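Local coordinates for SusD superfamily protein (Bacteroides vulgatus ATCC 8482, PDB 3JQ0), which probably binds nutrients, most likely glycans, at the bacterial outer membrane as a member of the SusD family, at residues G308-D313 with R438-M443; N410-E415 with K424-G429; I78-N83 with V126-Y131; Q11-N16 with N101-E106. All blocks are in the same frame, centred on the assembly; numbering follows the deposited sequence. Where two conformers were deposited one is given.

Contact 1: residues G308-D313 with R438-M443. With SO4 (sulfate ion), chain I.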
# COMPACT_ATOMS: atom_id res chain seq x y z
N GLY A 308 -5.56 -6.53 17.26
CA GLY A 308 -5.75 -5.80 16.02
C GLY A 308 -7.19 -5.41 15.73
O GLY A 308 -7.45 -4.36 15.16
N PHE A 309 -8.12 -6.33 16.07
CA PHE A 309 -9.51 -6.29 15.56
C PHE A 309 -10.47 -6.66 16.65
O PHE A 309 -10.23 -7.59 17.44
CB PHE A 309 -9.65 -7.32 14.41
CG PHE A 309 -8.72 -7.08 13.26
CD1 PHE A 309 -7.47 -7.65 13.28
CD2 PHE A 309 -9.11 -6.33 12.16
CE1 PHE A 309 -6.57 -7.47 12.21
CE2 PHE A 309 -8.22 -6.14 11.10
CZ PHE A 309 -6.98 -6.70 11.14
N ARG A 310 -11.59 -5.99 16.66
CA ARG A 310 -12.70 -6.37 17.52
C ARG A 310 -13.37 -7.63 17.00
O ARG A 310 -13.34 -7.94 15.80
CB ARG A 310 -13.75 -5.24 17.59
CG ARG A 310 -13.22 -3.87 18.02
CD ARG A 310 -12.55 -3.88 19.40
NE ARG A 310 -13.38 -4.47 20.46
CZ ARG A 310 -14.42 -3.86 21.04
NH1 ARG A 310 -14.67 -2.60 20.80
NH2 ARG A 310 -15.15 -4.52 21.92
N ASN A 311 -14.03 -8.34 17.91
CA ASN A 311 -14.74 -9.53 17.50
C ASN A 311 -15.77 -9.18 16.41
O ASN A 311 -16.43 -8.14 16.46
CB ASN A 311 -15.43 -10.17 18.69
CG ASN A 311 -14.47 -10.80 19.70
OD1 ASN A 311 -13.25 -10.93 19.53
ND2 ASN A 311 -15.06 -11.20 20.81
N ASN A 312 -15.88 -10.08 15.46
CA ASN A 312 -16.82 -10.00 14.37
C ASN A 312 -16.45 -8.99 13.28
O ASN A 312 -17.20 -8.83 12.30
CB ASN A 312 -18.26 -9.80 14.89
CG ASN A 312 -18.63 -10.88 15.89
OD1 ASN A 312 -18.83 -10.63 17.10
ND2 ASN A 312 -18.57 -12.09 15.40
N ASP A 313 -15.27 -8.37 13.37
CA ASP A 313 -14.71 -7.62 12.26
C ASP A 313 -14.14 -8.67 11.28
O ASP A 313 -13.17 -9.34 11.59
CB ASP A 313 -13.65 -6.66 12.76
CG ASP A 313 -13.00 -5.86 11.67
OD1 ASP A 313 -13.12 -6.18 10.46
OD2 ASP A 313 -12.33 -4.85 12.04
N ARG A 438 -7.35 2.59 9.16
CA ARG A 438 -6.46 2.28 8.07
C ARG A 438 -5.58 1.08 8.38
O ARG A 438 -5.27 0.27 7.49
CB ARG A 438 -5.59 3.49 7.67
CG ARG A 438 -6.39 4.60 7.02
CD ARG A 438 -5.50 5.74 6.54
NE ARG A 438 -4.64 5.40 5.46
CZ ARG A 438 -4.99 5.31 4.20
NH1 ARG A 438 -6.24 5.50 3.82
NH2 ARG A 438 -4.06 5.03 3.28
N LEU A 439 -5.17 0.93 9.64
CA LEU A 439 -4.37 -0.22 10.04
C LEU A 439 -5.17 -1.51 9.79
O LEU A 439 -4.69 -2.47 9.20
CB LEU A 439 -3.93 -0.09 11.51
CG LEU A 439 -3.18 -1.28 12.10
CD1 LEU A 439 -1.99 -1.73 11.31
CD2 LEU A 439 -2.85 -0.98 13.53
N ARG A 440 -6.41 -1.51 10.27
CA ARG A 440 -7.29 -2.65 10.10
C ARG A 440 -7.59 -2.93 8.64
O ARG A 440 -7.77 -4.11 8.26
CB ARG A 440 -8.59 -2.42 10.90
CG ARG A 440 -8.38 -2.49 12.40
CD ARG A 440 -9.63 -2.16 13.18
NE ARG A 440 -9.43 -2.41 14.61
CZ ARG A 440 -10.20 -1.96 15.59
NH1 ARG A 440 -11.18 -1.10 15.34
NH2 ARG A 440 -9.93 -2.35 16.82
N GLU A 441 -7.72 -1.91 7.81
CA GLU A 441 -8.20 -2.02 6.45
C GLU A 441 -7.07 -2.46 5.49
O GLU A 441 -7.37 -3.12 4.49
CB GLU A 441 -8.77 -0.66 6.03
CG GLU A 441 -9.46 -0.64 4.69
CD GLU A 441 -10.73 -1.49 4.56
OE1 GLU A 441 -11.37 -1.73 5.60
OE2 GLU A 441 -11.09 -1.83 3.38
N PHE A 442 -5.82 -2.07 5.74
CA PHE A 442 -4.78 -2.08 4.73
C PHE A 442 -3.56 -2.93 5.04
O PHE A 442 -2.51 -2.74 4.44
CB PHE A 442 -4.33 -0.64 4.37
CG PHE A 442 -5.43 0.17 3.71
CD1 PHE A 442 -5.87 -0.18 2.44
CD2 PHE A 442 -6.02 1.24 4.36
CE1 PHE A 442 -6.90 0.56 1.81
CE2 PHE A 442 -7.02 1.95 3.74
CZ PHE A 442 -7.50 1.57 2.52
N MSE A 443 -3.68 -3.95 5.90
CA MSE A 443 -2.54 -4.83 6.10
C MSE A 443 -2.05 -5.39 4.81
O MSE A 443 -2.86 -5.84 3.96
CB MSE A 443 -2.88 -5.99 7.07
CG MSE A 443 -3.31 -5.59 8.43
SE MSE A 443 -3.40 -7.08 9.65
CE MSE A 443 -1.48 -7.22 9.95
S SO4 I . -13.75 -7.96 21.86
O1 SO4 I . -12.44 -8.54 22.23
O2 SO4 I . -14.33 -7.12 22.91
O3 SO4 I . -13.44 -7.32 20.63
O4 SO4 I . -14.59 -9.13 21.83
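A buried arginine, R440, spends one of its N-H groups on a backbone carbonyl of a loop: NE bonds to G308 O at 2.8 Å, with an N-H...O angle of 165°. The oxygen lies at the edge of the guanidinium, in its plane, and the donor lies in the carbonyl plane; with the bonds to D411 and Y417, this helps hold the guanidinium's rotation. The chain of R440 is extended from CG to NE (chi2 176°), which carries the guanidinium to the loop; beyond it NH1 pairs with D411 and NH2 with the hydroxyl of Y417. Shortening R440 to an alanine would strip off the guanidinium and is likely to leave G308 O without this donor and D411 short of a positive partner. The F309 ring runs antiparallel to the R440 side chain, its CE2 3.7 Å from R440 CB. At the ring edge sits selenomethionine M443, whose SE is 3.9 Å from F309 CZ. Farther along the loop, R310 NE and NH2, with N311 N, grip a sulfate, probably from the crystallisation liquor. The result is a loop entering a type II turn (R310 to D313), docked by G308 and F309 on the C-terminal end of helix 430-441, with an edge-on Met-aromatic contact beside it.

Contact 2: residues N410-E415 with K424-G429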
# COMPACT_ATOMS: atom_id res chain seq x y z
N ASN A 410 -17.69 5.07 19.09
CA ASN A 410 -17.98 4.27 20.26
C ASN A 410 -17.09 3.06 20.46
O ASN A 410 -17.26 2.32 21.42
CB ASN A 410 -19.45 3.77 20.18
CG ASN A 410 -20.41 4.89 19.99
OD1 ASN A 410 -20.25 5.97 20.58
ND2 ASN A 410 -21.40 4.68 19.14
N ASP A 411 -16.10 2.87 19.59
CA ASP A 411 -15.19 1.73 19.65
C ASP A 411 -14.09 2.03 20.67
O ASP A 411 -12.99 2.49 20.30
CB ASP A 411 -14.70 1.35 18.27
CG ASP A 411 -13.77 0.16 18.25
OD1 ASP A 411 -13.47 -0.43 19.30
OD2 ASP A 411 -13.30 -0.14 17.11
N ASN A 412 -14.44 1.82 21.93
CA ASN A 412 -13.69 2.31 23.09
C ASN A 412 -13.34 1.24 24.14
O ASN A 412 -12.75 1.56 25.16
CB ASN A 412 -14.45 3.46 23.75
CG ASN A 412 -14.58 4.65 22.84
OD1 ASN A 412 -13.60 5.02 22.20
ND2 ASN A 412 -15.74 5.27 22.81
N ASP A 413 -13.77 0.00 23.93
CA ASP A 413 -13.76 -1.03 24.97
C ASP A 413 -12.46 -1.03 25.77
O ASP A 413 -11.37 -1.28 25.26
CB ASP A 413 -13.90 -2.41 24.36
CG ASP A 413 -13.94 -3.48 25.41
OD1 ASP A 413 -14.93 -3.47 26.18
OD2 ASP A 413 -12.99 -4.25 25.53
N PRO A 414 -12.56 -0.78 27.10
CA PRO A 414 -11.33 -0.65 27.89
C PRO A 414 -10.41 -1.86 27.87
O PRO A 414 -9.19 -1.70 27.70
CB PRO A 414 -11.86 -0.34 29.29
CG PRO A 414 -13.09 0.44 29.04
CD PRO A 414 -13.70 -0.16 27.79
N GLU A 415 -10.96 -3.05 27.98
CA GLU A 415 -10.12 -4.25 28.00
C GLU A 415 -9.36 -4.39 26.66
O GLU A 415 -8.16 -4.69 26.64
CB GLU A 415 -10.93 -5.53 28.28
CG GLU A 415 -10.05 -6.76 28.34
CD GLU A 415 -10.80 -8.03 28.65
OE1 GLU A 415 -11.99 -7.94 29.07
OE2 GLU A 415 -10.18 -9.12 28.48
N LYS A 424 -5.62 3.11 19.55
CA LYS A 424 -6.29 3.79 20.67
C LYS A 424 -7.81 3.60 20.56
O LYS A 424 -8.33 3.42 19.44
CB LYS A 424 -6.01 5.31 20.62
CG LYS A 424 -4.53 5.72 20.57
CD LYS A 424 -3.77 5.44 21.89
CE LYS A 424 -2.24 5.78 21.87
NZ LYS A 424 -1.44 4.81 20.98
N PRO A 425 -8.53 3.75 21.68
CA PRO A 425 -9.95 3.88 21.59
C PRO A 425 -10.35 5.07 20.71
O PRO A 425 -9.59 6.04 20.58
CB PRO A 425 -10.36 4.12 23.04
CG PRO A 425 -9.18 4.74 23.64
CD PRO A 425 -8.05 4.03 23.05
N ASP A 426 -11.55 5.00 20.14
CA ASP A 426 -12.05 6.13 19.37
C ASP A 426 -11.99 7.45 20.13
O ASP A 426 -11.76 8.50 19.53
CB ASP A 426 -13.49 5.89 18.92
CG ASP A 426 -13.68 4.83 17.84
OD1 ASP A 426 -12.67 4.28 17.32
OD2 ASP A 426 -14.86 4.57 17.53
N ASN A 427 -12.23 7.40 21.44
CA ASN A 427 -12.26 8.61 22.28
C ASN A 427 -10.90 9.28 22.41
O ASN A 427 -10.84 10.38 22.96
CB ASN A 427 -12.92 8.30 23.66
CG ASN A 427 -12.13 7.34 24.48
OD1 ASN A 427 -10.91 7.30 24.42
ND2 ASN A 427 -12.84 6.56 25.31
N ALA A 428 -9.83 8.71 21.86
CA ALA A 428 -8.53 9.36 21.75
C ALA A 428 -8.48 10.38 20.64
O ALA A 428 -7.46 11.06 20.46
CB ALA A 428 -7.43 8.35 21.61
N GLY A 429 -9.52 10.44 19.85
CA GLY A 429 -9.64 11.49 18.83
C GLY A 429 -9.77 10.96 17.43
O GLY A 429 -9.47 9.78 17.13
O HOH W 1 -12.01 3.78 26.60
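With CG anti to the carbonyl carbon (chi1 -64°), N412 swings its OD1 over to the start of the short 3-10 segment 426-428, where N427 N donates to it at 2.8 Å. D426, on the facing segment, has a like first torsion (chi1 -71°), which turns its carboxylate back to the 410-415 loop, so that OD2 accepts from D411 N at 2.9 Å. That donor comes from above the carboxylate plane. Between these two side-chain bonds runs a backbone one, D426 N to D411 O, also 2.9 Å and nearly straight at 173°. Two side chains and one main-chain pair thus tie the loops together. The amides of N412 and N427 stack almost flat on one another, with N427 ND2 3.6 Å from N412 CG, and a water joins N412 O to N427 ND2. The other end of the N412 amide is held by P409 O. D411, the centre of an inverse gamma turn, brings its carboxylate OD2 to 4.5 Å from D426 OD1. Each acid has basic partners of its own: R310 and R440 for D411, K436 and R390 for D426. D411 OD1 is also hydrogen-bonded to the hydroxyl of Y417. The like charges are therefore probably well compensated, and the pair of acids can be read as a junction at which several basic side chains converge on two adjoining loops.

Contact 3: residues I78-N83 with V126-Y131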
# COMPACT_ATOMS: atom_id res chain seq x y z
N ILE A 78 12.40 3.76 -14.84
CA ILE A 78 10.99 3.89 -15.22
C ILE A 78 10.67 5.31 -15.62
O ILE A 78 10.06 5.56 -16.64
CB ILE A 78 10.00 3.42 -14.10
CG1 ILE A 78 10.46 2.09 -13.46
CG2 ILE A 78 8.59 3.39 -14.60
CD1 ILE A 78 9.61 1.64 -12.31
N ILE A 79 11.11 6.24 -14.79
CA ILE A 79 10.92 7.67 -15.05
C ILE A 79 11.46 8.03 -16.44
O ILE A 79 10.81 8.76 -17.21
CB ILE A 79 11.52 8.52 -13.90
CG1 ILE A 79 10.68 8.33 -12.62
CG2 ILE A 79 11.60 10.01 -14.28
CD1 ILE A 79 11.39 8.80 -11.35
N ASN A 80 12.65 7.53 -16.78
CA ASN A 80 13.24 7.77 -18.10
C ASN A 80 12.27 7.36 -19.20
O ASN A 80 12.03 8.12 -20.16
CB ASN A 80 14.56 6.99 -18.20
CG ASN A 80 15.37 7.25 -19.50
OD1 ASN A 80 14.88 7.74 -20.53
ND2 ASN A 80 16.64 6.86 -19.43
N GLN A 81 11.71 6.15 -19.10
CA GLN A 81 10.78 5.70 -20.12
C GLN A 81 9.49 6.53 -20.15
O GLN A 81 8.95 6.80 -21.20
CB GLN A 81 10.47 4.19 -19.94
CG GLN A 81 11.72 3.28 -20.00
CD GLN A 81 12.45 3.38 -21.26
OE1 GLN A 81 11.86 3.16 -22.31
NE2 GLN A 81 13.76 3.69 -21.19
N ILE A 82 8.96 6.91 -18.98
CA ILE A 82 7.77 7.76 -18.93
C ILE A 82 8.08 9.07 -19.67
O ILE A 82 7.24 9.61 -20.41
CB ILE A 82 7.32 8.02 -17.47
CG1 ILE A 82 6.86 6.73 -16.78
CG2 ILE A 82 6.22 9.07 -17.47
CD1 ILE A 82 6.72 6.84 -15.26
N ASN A 83 9.24 9.64 -19.38
CA ASN A 83 9.63 10.90 -20.03
C ASN A 83 9.64 10.80 -21.55
O ASN A 83 9.18 11.70 -22.27
CB ASN A 83 10.98 11.35 -19.52
CG ASN A 83 10.97 11.73 -18.03
OD1 ASN A 83 9.92 11.96 -17.42
ND2 ASN A 83 12.15 11.80 -17.44
N VAL A 126 17.05 13.85 -7.39
CA VAL A 126 17.25 14.42 -8.69
C VAL A 126 15.92 14.50 -9.42
O VAL A 126 15.18 13.51 -9.49
CB VAL A 126 18.28 13.62 -9.51
CG1 VAL A 126 18.37 14.19 -10.95
CG2 VAL A 126 19.63 13.67 -8.83
N LEU A 127 15.63 15.65 -10.01
CA LEU A 127 14.47 15.81 -10.88
C LEU A 127 14.92 15.56 -12.32
O LEU A 127 15.41 16.45 -13.03
CB LEU A 127 13.81 17.18 -10.69
CG LEU A 127 13.07 17.39 -9.38
CD1 LEU A 127 12.56 18.84 -9.22
CD2 LEU A 127 11.91 16.35 -9.25
N TYR A 128 14.73 14.33 -12.76
CA TYR A 128 15.09 13.87 -14.07
C TYR A 128 13.81 13.92 -14.92
O TYR A 128 12.84 13.16 -14.66
CB TYR A 128 15.64 12.46 -13.98
CG TYR A 128 16.11 11.96 -15.26
CD1 TYR A 128 17.16 12.58 -15.93
CD2 TYR A 128 15.44 10.92 -15.92
CE1 TYR A 128 17.59 12.15 -17.18
CE2 TYR A 128 15.85 10.48 -17.16
CZ TYR A 128 16.92 11.12 -17.80
OH TYR A 128 17.34 10.69 -19.04
N LEU A 129 13.80 14.82 -15.89
CA LEU A 129 12.63 15.07 -16.71
C LEU A 129 12.94 14.87 -18.22
O LEU A 129 12.02 14.97 -19.01
CB LEU A 129 12.10 16.49 -16.43
CG LEU A 129 11.77 16.79 -14.96
CD1 LEU A 129 11.35 18.24 -14.71
CD2 LEU A 129 10.66 15.89 -14.45
N ASP A 130 14.16 14.42 -18.55
CA ASP A 130 14.64 14.06 -19.92
C ASP A 130 14.53 12.58 -20.20
O ASP A 130 14.19 11.77 -19.31
CB ASP A 130 16.09 14.48 -20.03
CG ASP A 130 16.25 15.96 -19.78
OD1 ASP A 130 15.34 16.72 -20.19
OD2 ASP A 130 17.25 16.35 -19.14
N TYR A 131 14.82 12.17 -21.44
CA TYR A 131 14.92 10.77 -21.74
C TYR A 131 16.11 10.54 -22.63
O TYR A 131 16.65 11.48 -23.23
CB TYR A 131 13.65 10.23 -22.41
CG TYR A 131 13.29 10.80 -23.75
CD1 TYR A 131 12.67 12.04 -23.87
CD2 TYR A 131 13.49 10.04 -24.89
CE1 TYR A 131 12.30 12.52 -25.13
CE2 TYR A 131 13.13 10.52 -26.14
CZ TYR A 131 12.54 11.77 -26.24
OH TYR A 131 12.15 12.24 -27.48
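N83 points its amide from helix 75-91 straight at the loop backbone, and its single nitrogen serves two carbonyls there. ND2 donates to D130 O at 2.8 Å and to Y128 O at 3.2 Å, both acceptors lying close to the amide plane, so that its two N-H groups are used together and the amide cannot easily turn. The Y128 carbonyl is met from above its plane, whereas the approach to D130 O is merely tilted. At the other end of the amide, OD1 takes a hydrogen bond from R111, which settles which end is nitrogen. A leucine in its place would probably leave the carbonyls of Y128 and D130 without this shared donor and R111 without its acceptor.

The Y128 ring presents its edge to the helix. With CG anti to the backbone N (chi1 -177°), the ring turns its CE2 edge to N80, whose CB is 3.9 Å from Y128 CE2 and whose amide, donating through ND2 to T132, is steeply inclined to it. I79 CG2 also comes up near the ring plane, 4.3 Å from Y128 CD2, and rests 3.4 Å from Y128 O. Y131 CB lies 3.4 Å from N80 OD1, and its ring atom CD1 3.9 Å from N83 O; the ring then runs on toward Q84, A87 and K88. Y128 O also accepts from Y115 of helix 97-122. Polar groups of two helices thus satisfy the backbone of a loop that has no regular strand or helix to do so, with the Y128 ring edge and the I79 methyl packed beside them.

Contact 4: residues Q11-N16 with N101-E106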
# COMPACT_ATOMS: atom_id res chain seq x y z
N GLN A 11 2.20 1.06 -31.57
CA GLN A 11 3.48 1.27 -30.88
C GLN A 11 3.26 2.09 -29.61
O GLN A 11 3.93 1.84 -28.58
CB GLN A 11 4.48 2.00 -31.76
CG GLN A 11 5.13 1.12 -32.82
CD GLN A 11 5.72 1.95 -33.93
OE1 GLN A 11 4.99 2.61 -34.67
NE2 GLN A 11 7.05 1.98 -34.01
N PHE A 12 2.36 3.09 -29.66
CA PHE A 12 1.95 3.78 -28.42
C PHE A 12 1.28 2.86 -27.41
O PHE A 12 1.60 2.93 -26.22
CB PHE A 12 1.08 5.01 -28.74
CG PHE A 12 1.86 6.13 -29.36
CD1 PHE A 12 2.02 6.23 -30.75
CD2 PHE A 12 2.43 7.09 -28.56
CE1 PHE A 12 2.74 7.26 -31.28
CE2 PHE A 12 3.17 8.11 -29.09
CZ PHE A 12 3.32 8.21 -30.48
N THR A 13 0.37 2.00 -27.88
CA THR A 13 -0.30 1.05 -27.01
C THR A 13 0.75 0.16 -26.32
O THR A 13 0.70 -0.06 -25.10
CB THR A 13 -1.29 0.21 -27.79
OG1 THR A 13 -2.30 1.07 -28.33
CG2 THR A 13 -1.91 -0.86 -26.90
N ALA A 14 1.69 -0.37 -27.11
CA ALA A 14 2.70 -1.28 -26.59
C ALA A 14 3.59 -0.55 -25.58
O ALA A 14 3.96 -1.10 -24.55
CB ALA A 14 3.55 -1.84 -27.74
N PHE A 15 4.00 0.67 -25.88
CA PHE A 15 4.89 1.39 -24.96
C PHE A 15 4.18 1.71 -23.64
O PHE A 15 4.76 1.53 -22.57
CB PHE A 15 5.44 2.67 -25.62
CG PHE A 15 6.70 3.18 -24.99
CD1 PHE A 15 6.68 4.04 -23.91
CD2 PHE A 15 7.93 2.73 -25.44
CE1 PHE A 15 7.81 4.48 -23.34
CE2 PHE A 15 9.08 3.19 -24.90
CZ PHE A 15 9.03 4.09 -23.84
N ASN A 16 2.93 2.13 -23.74
CA ASN A 16 2.13 2.39 -22.55
C ASN A 16 1.97 1.14 -21.69
O ASN A 16 2.05 1.15 -20.45
CB ASN A 16 0.76 2.95 -22.94
CG ASN A 16 -0.03 3.43 -21.75
OD1 ASN A 16 0.50 4.16 -20.88
ND2 ASN A 16 -1.32 3.06 -21.71
N ASN A 101 -4.61 12.44 -25.30
CA ASN A 101 -4.83 13.00 -23.97
C ASN A 101 -4.82 11.93 -22.89
O ASN A 101 -4.34 12.16 -21.79
CB ASN A 101 -6.13 13.82 -23.96
CG ASN A 101 -5.98 15.17 -24.67
OD1 ASN A 101 -4.88 15.66 -24.88
ND2 ASN A 101 -7.12 15.79 -24.98
N TYR A 102 -5.44 10.79 -23.18
CA TYR A 102 -5.51 9.74 -22.18
C TYR A 102 -4.09 9.26 -21.83
O TYR A 102 -3.75 9.07 -20.66
CB TYR A 102 -6.39 8.55 -22.61
CG TYR A 102 -6.97 7.81 -21.41
CD1 TYR A 102 -8.09 8.31 -20.73
CD2 TYR A 102 -6.34 6.69 -20.88
CE1 TYR A 102 -8.60 7.69 -19.65
CE2 TYR A 102 -6.86 6.05 -19.76
CZ TYR A 102 -7.97 6.57 -19.15
OH TYR A 102 -8.48 5.94 -18.03
N TYR A 103 -3.27 9.03 -22.85
CA TYR A 103 -1.89 8.61 -22.59
C TYR A 103 -1.13 9.66 -21.79
O TYR A 103 -0.36 9.30 -20.89
CB TYR A 103 -1.13 8.33 -23.87
CG TYR A 103 -1.48 7.09 -24.65
CD1 TYR A 103 -1.73 5.88 -24.04
CD2 TYR A 103 -1.52 7.13 -26.03
CE1 TYR A 103 -2.00 4.78 -24.76
CE2 TYR A 103 -1.83 6.04 -26.75
CZ TYR A 103 -2.06 4.84 -26.14
OH TYR A 103 -2.32 3.68 -26.85
N LEU A 104 -1.30 10.95 -22.09
CA LEU A 104 -0.62 11.99 -21.35
C LEU A 104 -1.14 12.02 -19.90
O LEU A 104 -0.33 12.18 -18.98
CB LEU A 104 -0.79 13.34 -22.04
CG LEU A 104 -0.03 13.50 -23.35
CD1 LEU A 104 -0.37 14.81 -24.09
CD2 LEU A 104 1.46 13.39 -23.13
N GLY A 105 -2.45 11.84 -19.71
CA GLY A 105 -2.98 11.80 -18.35
C GLY A 105 -2.29 10.69 -17.57
O GLY A 105 -1.84 10.88 -16.41
N GLU A 106 -2.13 9.53 -18.20
CA GLU A 106 -1.47 8.42 -17.55
C GLU A 106 0.01 8.65 -17.29
O GLU A 106 0.50 8.31 -16.18
CB GLU A 106 -1.67 7.14 -18.35
CG GLU A 106 -3.11 6.71 -18.51
CD GLU A 106 -3.23 5.36 -19.16
OE1 GLU A 106 -2.65 5.19 -20.23
OE2 GLU A 106 -3.95 4.44 -18.64
O HOH W 2 1.30 6.84 -21.10
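N16 ND2 reaches across to E106 OE1 at 2.9 Å, a bent bond of 138° that meets the carboxylate on its syn side. Turning CG anti to the backbone N (chi1 -172°) carries the N16 amide out from helix 9-25 toward helix 97-122, and the two side chains cross at about a right angle, their flat ends inclined by less than half of that. The other end of the amide is tied to the same helix by a water, which donates to N16 OD1 at 2.8 Å and to Y103 O at 3.0 Å. One asparagine therefore bridges the helices twice, directly through its nitrogen and through water by its oxygen. L175, F179 and F167 pack on E106, so this carboxylate sits among largely apolar neighbours and probably gains from having an N-H donor at hand.

Beside this polar pair, Y103 pushes its ring between the helices. N16 ND2 lies at the ring edge, 3.6 Å from Y103 CE1, with amide and ring planes steeply inclined, while on the other ring flank F12 CB stands 3.7 Å from Y103 CE2. The hydroxyl ends at the neighbouring turn, where Y103 OH is 3.0 Å from T13 OG1. M85 of helix 75-91 touches Y103, and T89 of that helix touches F12, so helix 75-91 packs against the same junction. The two short segments run nearly parallel, 18° apart, with axes 11.7 Å from each other, and the wide spacing is spanned by Y103, N16 and E106. Such side-by-side helices are consistent with the TPR-like helical scaffold of the SusD family.

In the fold
Contacts 1 and 2 share one neighbourhood, their centres about 14 Å apart, and meet in the D411 salt bridges to R310 and R440; contact 2 lies nested inside the loop that contact 1 closes. Contacts 3 and 4 form the other pair, their centres about 15 Å apart, touching through Q81 and F15, and their segments alternate along the chain. The two pairs sit on opposite sides of the chain's centre. Contacts 1 and 4 are buried, contacts 2 and 3 only partly so. In the first pair charged and amide side chains bond to backbone groups, and charge pairing links one contact to the other, whereas asparagine amides and tyrosine rings join the helices and loop of the second.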